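Local atomic coordinates of ciona betagamma-crystallin (Ciona intestinalis, PDB entry 2BV2), a protein that binds two calcium ions in a single betagamma-crystallin domain and probably serves as a structural component of the neuroectodermal visual system. Residues 4-9 and 36-41; 30-35 and 74-79; 43-48 and 56-61. One frame throughout, in Å; residues are numbered along the deposited sequence.

Interaction 1 (4-9 and 36-41). With CA (calcium ion), chain C.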
loop_
_atom_site.group_PDB
_atom_site.type_symbol
_atom_site.label_atom_id
_atom_site.label_comp_id
_atom_site.label_asym_id
_atom_site.label_seq_id
_atom_site.Cartn_x
_atom_site.Cartn_y
_atom_site.Cartn_z
ATOM N N ILE A 4 -3.258 3.226 5.352
ATOM C CA ILE A 4 -2.066 3.115 6.195
ATOM C C ILE A 4 -1.241 1.907 5.739
ATOM O O ILE A 4 -1.727 0.764 5.753
ATOM C CB ILE A 4 -2.433 2.961 7.666
ATOM C CG1 ILE A 4 -3.296 4.133 8.138
ATOM C CG2 ILE A 4 -1.184 2.859 8.521
ATOM C CD1 ILE A 4 -4.064 3.836 9.413
ATOM N N LEU A 5 0.011 2.180 5.367
ATOM C CA LEU A 5 0.940 1.175 4.875
ATOM C C LEU A 5 1.872 0.801 6.007
ATOM O O LEU A 5 2.330 1.682 6.725
ATOM C CB LEU A 5 1.776 1.755 3.745
ATOM C CG LEU A 5 1.045 2.402 2.561
ATOM C CD1 LEU A 5 2.044 2.944 1.569
ATOM C CD2 LEU A 5 0.055 1.471 1.860
ATOM N N PHE A 6 2.162 -0.492 6.146
ATOM C CA PHE A 6 2.996 -1.000 7.227
ATOM C C PHE A 6 4.190 -1.755 6.701
ATOM O O PHE A 6 4.052 -2.552 5.782
ATOM C CB PHE A 6 2.199 -1.959 8.128
ATOM C CG PHE A 6 1.141 -1.283 8.940
ATOM C CD1 PHE A 6 1.394 -0.869 10.246
ATOM C CD2 PHE A 6 -0.118 -1.089 8.418
ATOM C CE1 PHE A 6 0.393 -0.229 10.994
ATOM C CE2 PHE A 6 -1.117 -0.431 9.154
ATOM C CZ PHE A 6 -0.873 -0.024 10.427
ATOM N N GLU A 7 5.333 -1.579 7.366
ATOM C CA GLU A 7 6.578 -2.246 7.002
ATOM C C GLU A 7 6.538 -3.751 7.190
ATOM O O GLU A 7 7.078 -4.503 6.354
ATOM C CB GLU A 7 7.701 -1.623 7.842
ATOM C CG GLU A 7 9.078 -2.268 7.711
ATOM C CD GLU A 7 9.862 -2.216 9.014
ATOM O OE1 GLU A 7 9.322 -1.698 9.998
ATOM O OE2 GLU A 7 11.016 -2.695 9.058
ATOM N N ASP A 8 5.906 -4.193 8.281
ATOM C CA ASP A 8 5.817 -5.610 8.617
ATOM C C ASP A 8 4.386 -6.150 8.487
ATOM O O ASP A 8 3.421 -5.418 8.551
ATOM C CB ASP A 8 6.275 -5.856 10.057
ATOM C CG ASP A 8 7.714 -5.396 10.317
ATOM O OD1 ASP A 8 8.493 -5.219 9.340
ATOM O OD2 ASP A 8 8.050 -5.199 11.514
ATOM N N VAL A 9 4.286 -7.465 8.359
ATOM C CA VAL A 9 3.010 -8.154 8.409
ATOM C C VAL A 9 2.286 -7.898 9.739
ATOM O O VAL A 9 2.882 -7.479 10.755
ATOM C CB VAL A 9 3.151 -9.690 8.167
ATOM C CG1 VAL A 9 3.776 -9.954 6.830
ATOM C CG2 VAL A 9 3.925 -10.360 9.283
ATOM N N SER A 36 1.988 -5.169 5.166
ATOM C CA SER A 36 0.564 -5.183 5.478
ATOM C C SER A 36 -0.037 -3.786 5.299
ATOM O O SER A 36 0.697 -2.786 5.201
ATOM C CB SER A 36 0.320 -5.680 6.901
ATOM O OG SER A 36 0.916 -4.836 7.870
ATOM N N ILE A 37 -1.367 -3.737 5.246
ATOM C CA ILE A 37 -2.096 -2.515 4.894
ATOM C C ILE A 37 -3.420 -2.454 5.632
ATOM O O ILE A 37 -4.088 -3.465 5.774
ATOM C CB ILE A 37 -2.385 -2.428 3.360
ATOM C CG1 ILE A 37 -1.089 -2.319 2.543
ATOM C CG2 ILE A 37 -3.308 -1.239 3.043
ATOM C CD1 ILE A 37 -1.342 -2.315 1.034
ATOM N N ILE A 38 -3.789 -1.259 6.098
ATOM C CA ILE A 38 -5.122 -0.998 6.592
ATOM C C ILE A 38 -5.724 0.109 5.741
ATOM O O ILE A 38 -5.151 1.201 5.632
ATOM C CB ILE A 38 -5.128 -0.560 8.063
ATOM C CG1 ILE A 38 -4.651 -1.731 8.935
ATOM C CG2 ILE A 38 -6.545 -0.064 8.463
ATOM C CD1 ILE A 38 -4.587 -1.436 10.416
ATOM N N VAL A 39 -6.868 -0.167 5.116
ATOM C CA VAL A 39 -7.620 0.899 4.454
ATOM C C VAL A 39 -8.699 1.356 5.423
ATOM O O VAL A 39 -9.620 0.604 5.721
ATOM C CB VAL A 39 -8.239 0.438 3.122
ATOM C CG1 VAL A 39 -9.071 1.545 2.495
ATOM C CG2 VAL A 39 -7.167 0.002 2.135
ATOM N N GLU A 40 -8.582 2.590 5.914
ATOM C CA GLU A 40 -9.575 3.147 6.835
ATOM C C GLU A 40 -10.818 3.613 6.090
ATOM O O GLU A 40 -11.937 3.362 6.527
ATOM C CB GLU A 40 -8.987 4.307 7.630
ATOM C CG GLU A 40 -7.735 3.953 8.413
ATOM C CD GLU A 40 -8.009 3.117 9.650
ATOM O OE1 GLU A 40 -9.140 2.616 9.820
ATOM O OE2 GLU A 40 -7.078 2.963 10.469
ATOM N N SER A 41 -10.608 4.285 4.958
ATOM C CA SER A 41 -11.697 4.759 4.114
ATOM C C SER A 41 -11.224 4.864 2.685
ATOM O O SER A 41 -10.034 4.970 2.436
ATOM C CB SER A 41 -12.172 6.135 4.593
ATOM O OG SER A 41 -11.096 7.061 4.598
HETATM CA CA CA C . 8.381 -5.556 4.783
HETATM O O HOH W 1 9.359 -7.656 4.516
#
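S36 OG takes part in two hydrogen bonds: it donates to D8 O at 2.7 Å, lying in the plane of that carbonyl, and accepts from the backbone N of F11. With chi1 at 62° the OG sits between its own N and carbonyl carbon, a position that swings it off the strand toward the turn following F6. Serine suits the spot because it is small and can both donate and accept where the side chain is buried. OG also lies 3.2 Å from F6 CB, a close packing contact beside the turn.

Behind the turn, strands 4-6 and 36-41 run antiparallel. I4 and I38 form a hydrogen-bonded pair, with I4 N to I38 O at 2.8 Å and I38 N to I4 O at 2.9 Å. At the F6-S36 pair one bond is sound, F6 N to S36 O, while its return, S36 N to F6 O at 3.4 Å, is weak. This pairing belongs to the first Greek key of the betagamma-crystallin domain, whose folded hairpin carries the family's spaced aromatics, here F6 and F11.

F6 has CG anti to its carbonyl carbon (chi1 -69°), and the ring extends along the sheet: S36 O lies at its edge in plane, and CE2 reaches I38 CG1 obliquely at 3.8 Å. Farther along the same face, E40 bends at chi2 (-74°) to bring CG and OE2 beside I4 CD1; the methylene supplies the apolar part of the contact, at the exposed edge. E40 and S41 both face K2, a classic beta bulge. On the other face L5 CD2 packs beside I37 CG1, two branched apolar chains turned toward L25, V34, L59 and L77. E7 turns its carbonyl O to a calcium ion, at 2.3 Å.

Interaction 2 (30-35 and 74-79). With CA (calcium ion), chain D; CA (calcium ion), chain C.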
loop_
_atom_site.group_PDB
_atom_site.type_symbol
_atom_site.label_atom_id
_atom_site.label_comp_id
_atom_site.label_asym_id
_atom_site.label_seq_id
_atom_site.Cartn_x
_atom_site.Cartn_y
_atom_site.Cartn_z
ATOM N N PHE A 30 9.294 4.487 1.643
ATOM C CA PHE A 30 8.391 3.342 1.760
ATOM C C PHE A 30 8.323 2.499 0.480
ATOM O O PHE A 30 7.391 1.729 0.267
ATOM C CB PHE A 30 6.998 3.809 2.196
ATOM C CG PHE A 30 6.672 3.450 3.606
ATOM C CD1 PHE A 30 7.229 4.153 4.657
ATOM C CD2 PHE A 30 5.802 2.397 3.892
ATOM C CE1 PHE A 30 6.943 3.817 5.959
ATOM C CE2 PHE A 30 5.528 2.052 5.194
ATOM C CZ PHE A 30 6.093 2.770 6.228
ATOM N N ASN A 31 9.312 2.654 -0.376
ATOM C CA ASN A 31 9.395 1.834 -1.570
ATOM C C ASN A 31 9.904 0.448 -1.226
ATOM O O ASN A 31 10.920 0.297 -0.552
ATOM C CB ASN A 31 10.326 2.459 -2.619
ATOM C CG ASN A 31 10.177 1.807 -3.967
ATOM O OD1 ASN A 31 9.083 1.807 -4.538
ATOM N ND2 ASN A 31 11.261 1.232 -4.486
ATOM N N ASP A 32 9.187 -0.554 -1.712
ATOM C CA ASP A 32 9.573 -1.953 -1.616
ATOM C C ASP A 32 9.811 -2.446 -0.190
ATOM O O ASP A 32 10.723 -3.242 0.055
ATOM C CB ASP A 32 10.769 -2.264 -2.512
ATOM C CG ASP A 32 10.448 -2.112 -3.985
ATOM O OD1 ASP A 32 9.264 -1.972 -4.337
ATOM O OD2 ASP A 32 11.380 -2.155 -4.810
ATOM N N ILE A 33 8.985 -1.970 0.743
ATOM C CA ILE A 33 8.996 -2.512 2.097
ATOM C C ILE A 33 7.653 -2.915 2.655
ATOM O O ILE A 33 7.622 -3.502 3.720
ATOM C CB ILE A 33 9.625 -1.529 3.121
ATOM C CG1 ILE A 33 8.782 -0.268 3.289
ATOM C CG2 ILE A 33 11.050 -1.177 2.725
ATOM C CD1 ILE A 33 9.269 0.592 4.445
ATOM N N VAL A 34 6.547 -2.592 1.986
ATOM C CA VAL A 34 5.231 -2.800 2.586
ATOM C C VAL A 34 4.855 -4.288 2.652
ATOM O O VAL A 34 4.996 -5.029 1.679
ATOM C CB VAL A 34 4.139 -2.012 1.847
ATOM C CG1 VAL A 34 2.718 -2.469 2.281
ATOM C CG2 VAL A 34 4.308 -0.518 2.074
ATOM N N SER A 35 4.406 -4.711 3.837
ATOM C CA SER A 35 4.031 -6.084 4.080
ATOM C C SER A 35 2.615 -6.249 4.674
ATOM O O SER A 35 2.117 -7.355 4.727
ATOM C CB SER A 35 5.083 -6.720 4.984
ATOM O OG SER A 35 6.362 -6.752 4.365
ATOM N N ASP A 74 5.378 -9.523 -1.311
ATOM C CA ASP A 74 5.962 -8.809 -0.181
ATOM C C ASP A 74 7.012 -7.841 -0.674
ATOM O O ASP A 74 7.727 -8.154 -1.615
ATOM C CB ASP A 74 6.613 -9.789 0.801
ATOM C CG ASP A 74 7.034 -9.113 2.075
ATOM O OD1 ASP A 74 6.211 -8.368 2.624
ATOM O OD2 ASP A 74 8.190 -9.293 2.510
ATOM N N ASP A 75 7.084 -6.660 -0.048
ATOM C CA ASP A 75 8.196 -5.743 -0.288
ATOM C C ASP A 75 8.282 -5.330 -1.766
ATOM O O ASP A 75 9.370 -5.319 -2.350
ATOM C CB ASP A 75 9.534 -6.358 0.169
ATOM C CG ASP A 75 9.814 -6.137 1.641
ATOM O OD1 ASP A 75 8.867 -5.809 2.383
ATOM O OD2 ASP A 75 11.007 -6.274 2.052
ATOM N N GLU A 76 7.128 -4.981 -2.336
ATOM C CA GLU A 76 7.025 -4.604 -3.749
ATOM C C GLU A 76 6.172 -3.388 -4.077
ATOM O O GLU A 76 6.234 -2.883 -5.191
ATOM C CB GLU A 76 6.523 -5.788 -4.583
ATOM C CG GLU A 76 6.901 -5.726 -6.053
ATOM C CD GLU A 76 8.375 -5.508 -6.261
ATOM O OE1 GLU A 76 8.752 -4.508 -6.945
ATOM O OE2 GLU A 76 9.148 -6.323 -5.699
ATOM N N LEU A 77 5.391 -2.877 -3.146
ATOM C CA LEU A 77 4.575 -1.710 -3.484
ATOM C C LEU A 77 5.477 -0.519 -3.749
ATOM O O LEU A 77 6.425 -0.280 -3.004
ATOM C CB LEU A 77 3.559 -1.397 -2.390
ATOM C CG LEU A 77 2.461 -2.467 -2.287
ATOM C CD1 LEU A 77 1.451 -2.082 -1.246
ATOM C CD2 LEU A 77 1.767 -2.697 -3.629
ATOM N N SER A 78 5.188 0.216 -4.814
ATOM C CA SER A 78 5.961 1.416 -5.149
ATOM C C SER A 78 5.140 2.680 -5.355
ATOM O O SER A 78 5.700 3.786 -5.308
ATOM C CB SER A 78 6.813 1.140 -6.373
ATOM O OG SER A 78 7.729 0.099 -6.109
ATOM N N SER A 79 3.836 2.539 -5.595
ATOM C CA SER A 79 2.950 3.708 -5.724
ATOM C C SER A 79 1.519 3.327 -5.337
ATOM O O SER A 79 1.186 2.156 -5.337
ATOM C CB SER A 79 2.996 4.283 -7.149
ATOM O OG SER A 79 2.513 3.362 -8.116
HETATM CA CA CA D . 8.081 -2.097 -6.490
HETATM CA CA CA C . 8.381 -5.556 4.783
HETATM O O HOH W 2 6.561 -0.782 -0.199
HETATM O O HOH W 3 4.503 -4.990 -0.989
HETATM O O HOH W 1 9.359 -7.656 4.516
#
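D32 and S78 meet at one calcium ion, D75 and S35 at another, and matching torsions bring them there. Both serines hold OG anti to their own carbonyl carbon, S35 at chi1 -63° and S78 at -62°, and both aspartates place CG in the same way. The acidic and hydroxyl oxygens are thereby turned toward the two metals from both loops.

At the first ion, D32 OD1 binds at 2.5 Å and S78 OG at 2.3 Å. E76 contributes twice, through its backbone O and through OE1, which a bend at chi2 (52°) carries round to the metal; the side chains of D32 and E76 run side by side, their carboxylates clearly turned against each other. D48 O completes the protein ligands. S78 OG also donates to N31 OD1 at 2.7 Å, approaching somewhat out of the amide plane, so N31 is a second-shell residue that, with the metal, orients the hydroxyl.

The second ion takes D75 OD1, S35 OG, E7 O and, at 2.4 Å, I33 O. A water on this calcium donates to D74 OD2. D74 OD1 stands beside S35 OG as N31 does beside S78, though that distance is too short to be trusted.

Between the ions the backbones tie directly, D32 N to L77 O at 3.1 Å and D75 N to V34 O at 3.2 Å. One water bridges F30 O, V34 N and L77 O, and another joins V34 O to E76 N, supplementing the direct bonds and giving V34 N and E76 N an acceptor. Beneath, V34 CG1 meets L77 CD1 at 3.8 Å, apolar residues pointed into the domain. The paired sequences NDIVSS and DDELSS, each lending ligands to both calcium ions, are the twin calcium-binding motif of the betagamma-crystallins.

Interaction 3 (43-48 and 56-61). With CA (calcium ion), chain D.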
loop_
_atom_site.group_PDB
_atom_site.type_symbol
_atom_site.label_atom_id
_atom_site.label_comp_id
_atom_site.label_asym_id
_atom_site.label_seq_id
_atom_site.Cartn_x
_atom_site.Cartn_y
_atom_site.Cartn_z
ATOM N N THR A 43 -11.600 3.631 -1.616
ATOM C CA THR A 43 -11.073 2.508 -2.385
ATOM C C THR A 43 -9.727 2.963 -2.946
ATOM O O THR A 43 -9.593 4.104 -3.387
ATOM C CB THR A 43 -12.010 2.075 -3.524
ATOM O OG1 THR A 43 -13.284 1.686 -2.985
ATOM C CG2 THR A 43 -11.416 0.889 -4.271
ATOM N N TRP A 44 -8.734 2.079 -2.873
ATOM C CA TRP A 44 -7.345 2.382 -3.256
ATOM C C TRP A 44 -6.821 1.333 -4.210
ATOM O O TRP A 44 -7.161 0.170 -4.082
ATOM C CB TRP A 44 -6.460 2.408 -2.010
ATOM C CG TRP A 44 -6.769 3.584 -1.120
ATOM C CD1 TRP A 44 -7.758 3.675 -0.213
ATOM C CD2 TRP A 44 -6.048 4.814 -1.063
ATOM N NE1 TRP A 44 -7.733 4.910 0.398
ATOM C CE2 TRP A 44 -6.680 5.622 -0.100
ATOM C CE3 TRP A 44 -4.928 5.314 -1.738
ATOM C CZ2 TRP A 44 -6.227 6.898 0.214
ATOM C CZ3 TRP A 44 -4.482 6.578 -1.431
ATOM C CH2 TRP A 44 -5.131 7.359 -0.466
ATOM N N PHE A 45 -6.019 1.763 -5.180
ATOM C CA PHE A 45 -5.237 0.848 -5.984
ATOM C C PHE A 45 -3.782 0.988 -5.568
ATOM O O PHE A 45 -3.247 2.091 -5.501
ATOM C CB PHE A 45 -5.372 1.178 -7.472
ATOM C CG PHE A 45 -6.723 0.846 -8.041
ATOM C CD1 PHE A 45 -7.012 -0.435 -8.486
ATOM C CD2 PHE A 45 -7.703 1.820 -8.139
ATOM C CE1 PHE A 45 -8.258 -0.743 -9.017
ATOM C CE2 PHE A 45 -8.955 1.519 -8.674
ATOM C CZ PHE A 45 -9.229 0.234 -9.105
ATOM N N VAL A 46 -3.130 -0.135 -5.321
ATOM C CA VAL A 46 -1.724 -0.110 -4.993
ATOM C C VAL A 46 -0.980 -0.845 -6.102
ATOM O O VAL A 46 -1.481 -1.812 -6.640
ATOM C CB VAL A 46 -1.433 -0.718 -3.593
ATOM C CG1 VAL A 46 -2.138 0.101 -2.523
ATOM C CG2 VAL A 46 -1.831 -2.173 -3.527
ATOM N N PHE A 47 0.210 -0.352 -6.436
ATOM C CA PHE A 47 0.941 -0.796 -7.609
ATOM C C PHE A 47 2.362 -1.198 -7.254
ATOM O O PHE A 47 2.995 -0.542 -6.439
ATOM C CB PHE A 47 1.036 0.347 -8.609
ATOM C CG PHE A 47 -0.286 0.868 -9.083
ATOM C CD1 PHE A 47 -0.808 0.454 -10.295
ATOM C CD2 PHE A 47 -0.972 1.842 -8.362
ATOM C CE1 PHE A 47 -2.013 0.947 -10.746
ATOM C CE2 PHE A 47 -2.174 2.342 -8.814
ATOM C CZ PHE A 47 -2.690 1.904 -10.002
ATOM N N ASP A 48 2.872 -2.244 -7.913
ATOM C CA ASP A 48 4.258 -2.678 -7.732
ATOM C C ASP A 48 5.332 -1.881 -8.493
ATOM O O ASP A 48 6.517 -2.032 -8.178
ATOM C CB ASP A 48 4.403 -4.165 -8.052
ATOM C CG ASP A 48 3.715 -5.045 -7.026
ATOM O OD1 ASP A 48 3.287 -4.521 -5.973
ATOM O OD2 ASP A 48 3.604 -6.262 -7.270
ATOM N N SER A 56 -1.139 -4.303 -10.255
ATOM C CA SER A 56 -2.026 -3.424 -9.480
ATOM C C SER A 56 -3.016 -4.270 -8.680
ATOM O O SER A 56 -3.339 -5.403 -9.058
ATOM C CB SER A 56 -2.781 -2.439 -10.377
ATOM O OG SER A 56 -3.760 -3.095 -11.157
ATOM N N TYR A 57 -3.475 -3.703 -7.571
ATOM C CA TYR A 57 -4.312 -4.412 -6.608
ATOM C C TYR A 57 -5.334 -3.445 -6.033
ATOM O O TYR A 57 -4.965 -2.353 -5.575
ATOM C CB TYR A 57 -3.482 -5.018 -5.480
ATOM C CG TYR A 57 -2.280 -5.786 -5.966
ATOM C CD1 TYR A 57 -2.394 -7.084 -6.406
ATOM C CD2 TYR A 57 -1.020 -5.209 -5.959
ATOM C CE1 TYR A 57 -1.298 -7.778 -6.848
ATOM C CE2 TYR A 57 0.075 -5.904 -6.384
ATOM C CZ TYR A 57 -0.072 -7.180 -6.832
ATOM O OH TYR A 57 1.004 -7.889 -7.272
ATOM N N LYS A 58 -6.606 -3.849 -6.058
ATOM C CA LYS A 58 -7.698 -3.039 -5.542
ATOM C C LYS A 58 -8.008 -3.390 -4.094
ATOM O O LYS A 58 -8.158 -4.564 -3.734
ATOM C CB LYS A 58 -8.948 -3.268 -6.383
ATOM C CG LYS A 58 -10.048 -2.249 -6.164
ATOM C CD LYS A 58 -11.260 -2.637 -7.001
ATOM C CE LYS A 58 -12.407 -1.705 -6.779
ATOM N NZ LYS A 58 -13.630 -2.252 -7.411
ATOM N N LEU A 59 -8.135 -2.353 -3.278
ATOM C CA LEU A 59 -8.280 -2.495 -1.837
ATOM C C LEU A 59 -9.413 -1.613 -1.429
ATOM O O LEU A 59 -9.448 -0.442 -1.823
ATOM C CB LEU A 59 -7.028 -1.983 -1.123
ATOM C CG LEU A 59 -5.849 -2.906 -0.879
ATOM C CD1 LEU A 59 -5.539 -3.774 -2.049
ATOM C CD2 LEU A 59 -4.668 -2.032 -0.478
ATOM N N THR A 60 -10.356 -2.183 -0.685
ATOM C CA THR A 60 -11.470 -1.437 -0.101
ATOM C C THR A 60 -11.282 -1.440 1.408
ATOM O O THR A 60 -10.412 -2.167 1.923
ATOM C CB THR A 60 -12.811 -2.079 -0.492
ATOM O OG1 THR A 60 -12.841 -3.439 -0.050
ATOM C CG2 THR A 60 -12.976 -2.051 -1.997
ATOM N N PRO A 61 -12.062 -0.614 2.127
ATOM C CA PRO A 61 -11.910 -0.502 3.573
ATOM C C PRO A 61 -11.831 -1.839 4.313
ATOM O O PRO A 61 -12.634 -2.733 4.080
ATOM C CB PRO A 61 -13.151 0.301 3.985
ATOM C CG PRO A 61 -13.398 1.185 2.812
ATOM C CD PRO A 61 -13.123 0.279 1.632
HETATM CA CA CA D . 8.081 -2.097 -6.490
#
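The side chains of Y57 and D48 cross at about a right angle: the phenol OH donates to D48 OD2 at 3.1 Å, reaching it from above the carboxylate plane. Y57 CG stands anti to its carbonyl carbon (chi1 -48°), which lays the ring along the pair of strands with D48 CG at its edge and the two flat groups 53° apart. W70 meets the same tyrosine edge-to-face. V46 puts CG2 against Y57 CB at 3.8 Å, while its other branch, CG1, turns to L59 CD2.

V46 and L59, with W44, face the opposing sheet, where I3, I37 and V39 complete an apolar layer; the indole of W44 keeps its one polar atom, NE1, bonded to S41 O. The outer face is built differently. The exposed K58 leaves its strand with CG anti to the backbone N (chi1 -166°) and runs extended, so its methylenes meet the F45 ring obliquely, CG to CE1 at 3.7 Å, and its CE touches T43 CG2. S56 CB rests obliquely on F47 CE1 at 3.5 Å.

Four backbone bonds join W44 to L59 and V46 to Y57, W44 N to L59 O measuring 2.8 Å. The chain turns a corner at D48, whose O binds calcium at 2.3 Å, and strands 44-47 and 56-59 form the opening hairpin of the second Greek key.

Interactions 1 and 3 are strand pairings in opposite sheets of the sandwich, one in each Greek key, and their inward faces meet where I37 and V39 pack on L59 and W44. Interaction 2 is loop against loop and joins the two keys: S35 N bonds to F6 O and S78 N to F47 O, at 2.9 and 2.8 Å. Each pairing lends it one calcium-binding backbone oxygen, E7 O and D48 O. All three are partly buried: I37, V39, W44, L59, V34 and L77 lie in the interior, E40, S56, K58 and D74 at the surface. Apolar packing and main-chain bonds dominate interactions 1 and 3, whereas carboxylates, hydroxyls, metal and water dominate 30-35 with 74-79.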